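Local coordinates for protein acetyl-CoA acetyltransferase (Bacillus anthracis, PDB 3SS6) that probably transfers acetyl groups between acetyl-CoA molecules as a thiolase, making or splitting acetoacetyl-CoA, at residues 228-231 against 232-235; 77-80 against 81-84; 379-382 against 383-387. One frame throughout, in Å; residues are numbered along the deposited sequence.

Contact 1: 228-231 against 232-235; sequences EKLA and GLKP
Gly232 and Leu233 fold back on the carbonyls of Glu228, Lys229 and Leu230 in a local backbone contact, on the surface of the thiolase N-terminal region where helix 227-231 gives way to a loop. Two bonds span three residues each. Gly232 N donates to Lys229 O at 3.2 Å, and Leu233 N to Leu230 O at 3.3 Å. The second is the straighter, with 164° at the hydrogen. In both, the donor stands well above the carbonyl plane. Gly232 N also makes a weak, bent bond to Glu228 O at 3.4 Å, so its one N-H is divided between two carbonyls.

The side chain doing most of the work is Leu233. Its chi1 of -58° sets CG beside its own backbone N, and that turns Leu233 CG back to within 3.5 Å of Lys229 O. The branch Leu233 CD1 comes 4.4 Å from Leu230 CD2, a loose apolar touch. Leu230 itself is buried against Asp178, Ala181 and Leu182 of helix 174-194.

Arg174 NH2 is hydrogen-bonded to both Leu230 O and Leu233 O. One guanidinium nitrogen thus bridges the helical turn and the loop, and its positive charge would be expected to suit carbonyls gathered at the C-terminal side of a helix.

Contact 2: 77-80 against 81-84; sequences GFPD and TVTG
Pro79 and Val82 are the ends of a type I beta turn, with Asp80 and Thr81 at its corners, closed by Val82 N donating to Pro79 O at 3.0 Å. The bond is nearly straight, 162° at the hydrogen, although the nitrogen stands above the carbonyl plane.

Val82 supplies most of the side-chain packing. With chi1 at 179°, CG1 lies opposite the backbone N while CG2 stays next to it, and this brings CG2 round to the proline. Val82 CG2 sits 3.9 Å from Pro79 CD and 4.1 Å from Phe78 CB, so one methyl meets both residues ahead of the turn. Val82 CB also rests 3.4 Å from Pro79 O, the same oxygen that takes the turn bond. Phe78 sets out toward 81-84, but its ring leads away, and Val82 CG1 meets it only obliquely.

On the outer corner, Thr81 holds its hydroxyl between its backbone N and carbonyl carbon, chi1 49°. From there Thr81 OG1 lies 3.5 Å from Pro79 CB. A water sits across the mouth of the turn, 2.9 Å from Pro79 O and 3.0 Å from Val82 O, placed to donate to either but with more acceptors near it than protons.

Before the turn, Gly77 ends helix 68-75 in a Schellman motif. Arg70 of that helix binds Asp80 O and Val82 O, while the Phe78 ring packs on Ala73 and on Leu37 and Val41 of helix 29-43. Beyond the turn the chain enters strand 83-88, where Thr83 pairs with Val54 of strand 53-57, and Asp80 and Thr83 pack on Val285 and Gly284 of the second subunit.

Contact 3: 379-382 against 383-387; sequences LCVG and GGIGV
A tight beta hairpin joins strands 374-381 and 385-393, and Val381 and Ile385 face each other across it beside the glycine loop. Val381 O takes two donors from the same side of its carbonyl plane: Gly384 N at 3.0 Å and Ile385 N at 3.3 Å. Such double acceptance pins the loop 382-384 to the strand that leads into it. Further along, Leu379 and Val387 form a hydrogen-bonded antiparallel pair, with Leu379 N reaching Val387 O at 3.1 Å and Val387 N returning to Leu379 O at 3.3 Å. Between these pairs, Cys380 lies across from Gly386 as a non-hydrogen-bonded pair.

The sequence Cys380-Val381-Gly382 fits the CxG motif of the thiolase family, whose cysteine lies at the active site in relatives and probably does here. The run Gly382-Gly383-Gly384 makes the bend. Gly383 and Gly384 both have positive phi, where a side chain would press on the preceding carbonyl oxygen.

Leu379, Val381, Ile385 and Val387 share one face of the sheet. Val381 and Ile385 lean over each other obliquely, with CB to CB at 3.7 Å. Having chi1 near 179°, Val381 puts CG1 opposite its backbone N and CG2 beside that N, opposite the carbonyl carbon; Val381 CG2 is 3.3 Å from Ile385 O and 4.3 Å from Val387 CG2. Leu379 and Val387 lie against Met95 of helix 93-107, and Val387 also against Met99. Val381 and Val387 touch Ser92, the residue after the oxidised Cys91. Cys380 points to the other face.

On the far edge of the hairpin, Gly384 and Gly386 bond through their backbones to Val285 and Ala283, while Gly383 O accepts from Arg70 NE of the second subunit.

Overall arrangement
Along the chain the order is contact 2, contact 1, contact 3. Contacts 1 and 2, both in the N-terminal thiolase region, lie on opposite sides of the chain's centre, their centres about 49 Å apart. Contact 3, in the C-terminal region, is more central, its centre about 28 Å from that of contact 1 and 31 Å from that of contact 2. Contacts 2 and 3 feed a shared mixed sheet, contact 2 through strand 83-88, outermost within this chain. They also come together between subunits: Arg70 of the second subunit, the residue that holds the turn of contact 2, bonds to Gly383 O of contact 3, and Ile385 packs on Gly84 of that subunit. Contact 1 touches no other chain of the assembly.

Contact 1: 228-231 against 232-235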
loop_
_atom_site.group_PDB
_atom_site.type_symbol
_atom_site.label_atom_id
_atom_site.label_comp_id
_atom_site.label_asym_id
_atom_site.label_seq_id
_atom_site.Cartn_x
_atom_site.Cartn_y
_atom_site.Cartn_z
ATOM N N GLU A 228 33.392 -2.471 -25.768
ATOM C CA GLU A 228 32.819 -3.794 -25.960
ATOM C C GLU A 228 31.542 -3.963 -25.149
ATOM O O GLU A 228 30.503 -4.329 -25.692
ATOM C CB GLU A 228 33.839 -4.882 -25.606
ATOM C CG GLU A 228 33.265 -6.283 -25.639
ATOM C CD GLU A 228 34.331 -7.355 -25.629
ATOM O OE1 GLU A 228 35.532 -7.008 -25.684
ATOM O OE2 GLU A 228 33.963 -8.547 -25.574
ATOM N N LYS A 229 31.615 -3.680 -23.849
ATOM C CA LYS A 229 30.453 -3.824 -22.988
ATOM C C LYS A 229 29.284 -2.948 -23.443
ATOM O O LYS A 229 28.136 -3.390 -23.445
ATOM C CB LYS A 229 30.812 -3.528 -21.530
ATOM C CG LYS A 229 29.624 -3.644 -20.586
ATOM C CD LYS A 229 30.016 -3.381 -19.142
ATOM C CE LYS A 229 30.858 -4.520 -18.601
ATOM N NZ LYS A 229 30.071 -5.782 -18.510
ATOM N N LEU A 230 29.572 -1.706 -23.826
ATOM C CA LEU A 230 28.513 -0.792 -24.260
ATOM C C LEU A 230 27.790 -1.302 -25.509
ATOM O O LEU A 230 26.566 -1.209 -25.603
ATOM C CB LEU A 230 29.076 0.604 -24.524
ATOM C CG LEU A 230 29.485 1.381 -23.273
ATOM C CD1 LEU A 230 30.434 2.540 -23.633
ATOM C CD2 LEU A 230 28.260 1.875 -22.522
ATOM N N ALA A 231 28.548 -1.841 -26.461
ATOM C CA ALA A 231 27.968 -2.297 -27.724
ATOM C C ALA A 231 27.059 -3.513 -27.530
ATOM O O ALA A 231 26.210 -3.807 -28.375
ATOM C CB ALA A 231 29.063 -2.603 -28.749
ATOM N N GLY A 232 27.233 -4.217 -26.417
ATOM C CA GLY A 232 26.459 -5.420 -26.169
ATOM C C GLY A 232 25.142 -5.194 -25.441
ATOM O O GLY A 232 24.351 -6.127 -25.286
ATOM N N LEU A 233 24.900 -3.966 -24.998
ATOM C CA LEU A 233 23.674 -3.655 -24.258
ATOM C C LEU A 233 22.442 -3.570 -25.163
ATOM O O LEU A 233 22.534 -3.165 -26.322
ATOM C CB LEU A 233 23.829 -2.345 -23.483
ATOM C CG LEU A 233 24.968 -2.278 -22.465
ATOM C CD1 LEU A 233 24.971 -0.920 -21.778
ATOM C CD2 LEU A 233 24.858 -3.404 -21.438
ATOM N N LYS A 234 21.290 -3.948 -24.617
ATOM C CA LYS A 234 20.025 -3.905 -25.353
ATOM C C LYS A 234 19.405 -2.509 -25.297
ATOM O O LYS A 234 19.585 -1.780 -24.317
ATOM C CB LYS A 234 19.043 -4.921 -24.764
ATOM C CG LYS A 234 18.490 -4.501 -23.399
ATOM C CD LYS A 234 17.649 -5.594 -22.749
ATOM C CE LYS A 234 18.518 -6.754 -22.275
ATOM N NZ LYS A 234 17.742 -7.789 -21.527
ATOM N N PRO A 235 18.676 -2.125 -26.353
ATOM C CA PRO A 235 18.032 -0.806 -26.344
ATOM C C PRO A 235 16.974 -0.759 -25.249
ATOM O O PRO A 235 16.261 -1.749 -25.053
ATOM C CB PRO A 235 17.369 -0.730 -27.723
ATOM C CG PRO A 235 18.086 -1.745 -28.556
ATOM C CD PRO A 235 18.446 -2.847 -27.611
#

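Contact 2: 77-80 against 81-84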
loop_
_atom_site.group_PDB
_atom_site.type_symbol
_atom_site.label_atom_id
_atom_site.label_comp_id
_atom_site.label_asym_id
_atom_site.label_seq_id
_atom_site.Cartn_x
_atom_site.Cartn_y
_atom_site.Cartn_z
ATOM N N GLY A 77 21.274 23.129 11.986
ATOM C CA GLY A 77 21.531 23.914 13.178
ATOM C C GLY A 77 21.608 25.415 12.940
ATOM O O GLY A 77 22.038 26.162 13.824
ATOM N N PHE A 78 21.179 25.868 11.763
ATOM C CA PHE A 78 21.213 27.294 11.460
ATOM C C PHE A 78 20.142 27.990 12.306
ATOM O O PHE A 78 19.121 27.373 12.643
ATOM C CB PHE A 78 20.956 27.556 9.964
ATOM C CG PHE A 78 22.043 27.044 9.038
ATOM C CD1 PHE A 78 23.267 26.594 9.533
ATOM C CD2 PHE A 78 21.829 27.024 7.658
ATOM C CE1 PHE A 78 24.260 26.128 8.667
ATOM C CE2 PHE A 78 22.816 26.562 6.783
ATOM C CZ PHE A 78 24.035 26.117 7.289
ATOM N N PRO A 79 20.352 29.275 12.642
ATOM C CA PRO A 79 19.363 30.020 13.438
ATOM C C PRO A 79 17.982 30.045 12.796
ATOM O O PRO A 79 17.849 29.903 11.572
ATOM C CB PRO A 79 19.934 31.443 13.482
ATOM C CG PRO A 79 21.391 31.283 13.247
ATOM C CD PRO A 79 21.544 30.087 12.340
ATOM N N ASP A 80 16.959 30.225 13.629
ATOM C CA ASP A 80 15.577 30.270 13.152
ATOM C C ASP A 80 15.341 31.387 12.154
ATOM O O ASP A 80 14.354 31.360 11.418
ATOM C CB ASP A 80 14.606 30.482 14.314
ATOM C CG ASP A 80 14.536 29.308 15.246
ATOM O OD1 ASP A 80 14.948 28.194 14.856
ATOM O OD2 ASP A 80 14.044 29.507 16.381
ATOM N N THR A 81 16.207 32.392 12.165
ATOM C CA THR A 81 16.076 33.523 11.252
ATOM C C THR A 81 16.425 33.161 9.820
ATOM O O THR A 81 16.088 33.896 8.892
ATOM C CB THR A 81 16.988 34.685 11.676
ATOM O OG1 THR A 81 18.308 34.181 11.931
ATOM C CG2 THR A 81 16.442 35.344 12.938
ATOM N N VAL A 82 17.120 32.042 9.641
ATOM C CA VAL A 82 17.544 31.629 8.305
ATOM C C VAL A 82 16.398 30.899 7.629
ATOM O O VAL A 82 16.159 29.716 7.879
ATOM C CB VAL A 82 18.781 30.725 8.355
ATOM C CG1 VAL A 82 19.192 30.300 6.953
ATOM C CG2 VAL A 82 19.933 31.454 9.046
ATOM N N THR A 83 15.677 31.621 6.781
ATOM C CA THR A 83 14.513 31.059 6.113
ATOM C C THR A 83 14.932 30.277 4.875
ATOM O O THR A 83 16.100 30.252 4.526
ATOM C CB THR A 83 13.516 32.175 5.739
ATOM O OG1 THR A 83 14.171 33.155 4.916
ATOM C CG2 THR A 83 13.020 32.873 7.007
ATOM N N GLY A 84 13.977 29.650 4.198
ATOM C CA GLY A 84 14.325 28.919 2.996
ATOM C C GLY A 84 13.089 28.611 2.187
ATOM O O GLY A 84 11.965 28.679 2.696
HETATM O O HOH W 1 17.267 27.689 9.736
#

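Contact 3: 379-382 against 383-387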
loop_
_atom_site.group_PDB
_atom_site.type_symbol
_atom_site.label_atom_id
_atom_site.label_comp_id
_atom_site.label_asym_id
_atom_site.label_seq_id
_atom_site.Cartn_x
_atom_site.Cartn_y
_atom_site.Cartn_z
ATOM N N LEU A 379 21.596 22.762 -18.966
ATOM C CA LEU A 379 21.011 21.427 -19.006
ATOM C C LEU A 379 19.577 21.417 -19.481
ATOM O O LEU A 379 18.885 22.420 -19.365
ATOM C CB LEU A 379 21.165 20.727 -17.650
ATOM C CG LEU A 379 20.346 21.142 -16.432
ATOM C CD1 LEU A 379 20.776 20.254 -15.277
ATOM C CD2 LEU A 379 20.556 22.610 -16.088
ATOM N N CYS A 380 19.158 20.276 -20.033
ATOM C CA CYS A 380 17.794 20.082 -20.497
ATOM C C CYS A 380 16.936 19.753 -19.285
ATOM O O CYS A 380 17.449 19.412 -18.218
ATOM C CB CYS A 380 17.706 18.952 -21.532
ATOM S SG CYS A 380 18.142 17.293 -20.864
ATOM N N VAL A 381 15.629 19.868 -19.462
ATOM C CA VAL A 381 14.679 19.734 -18.365
ATOM C C VAL A 381 13.453 18.989 -18.861
ATOM O O VAL A 381 12.889 19.347 -19.896
ATOM C CB VAL A 381 14.235 21.129 -17.887
ATOM C CG1 VAL A 381 13.216 21.020 -16.755
ATOM C CG2 VAL A 381 15.446 21.954 -17.471
ATOM N N GLY A 382 13.032 17.947 -18.144
ATOM C CA GLY A 382 11.808 17.257 -18.520
ATOM C C GLY A 382 10.676 18.268 -18.572
ATOM O O GLY A 382 10.630 19.191 -17.760
ATOM N N GLY A 383 9.772 18.109 -19.534
ATOM C CA GLY A 383 8.700 19.076 -19.727
ATOM C C GLY A 383 9.034 20.101 -20.801
ATOM O O GLY A 383 8.178 20.914 -21.169
ATOM N N GLY A 384 10.277 20.069 -21.288
ATOM C CA GLY A 384 10.706 20.904 -22.405
ATOM C C GLY A 384 11.287 22.269 -22.045
ATOM O O GLY A 384 10.816 23.311 -22.533
ATOM N N ILE A 385 12.300 22.282 -21.189
ATOM C CA ILE A 385 12.953 23.536 -20.831
ATOM C C ILE A 385 14.462 23.406 -20.924
ATOM O O ILE A 385 15.020 22.334 -20.689
ATOM C CB ILE A 385 12.511 24.010 -19.429
ATOM C CG1 ILE A 385 10.982 24.030 -19.348
ATOM C CG2 ILE A 385 13.072 25.398 -19.105
ATOM C CD1 ILE A 385 10.436 24.365 -17.957
ATOM N N GLY A 386 15.118 24.486 -21.324
ATOM C CA GLY A 386 16.566 24.560 -21.243
ATOM C C GLY A 386 16.929 25.713 -20.330
ATOM O O GLY A 386 16.258 26.739 -20.339
ATOM N N VAL A 387 17.984 25.551 -19.543
ATOM C CA VAL A 387 18.439 26.617 -18.661
ATOM C C VAL A 387 19.946 26.734 -18.810
ATOM O O VAL A 387 20.623 25.725 -18.967
ATOM C CB VAL A 387 18.071 26.317 -17.197
ATOM C CG1 VAL A 387 18.480 27.472 -16.290
ATOM C CG2 VAL A 387 16.570 26.052 -17.085
#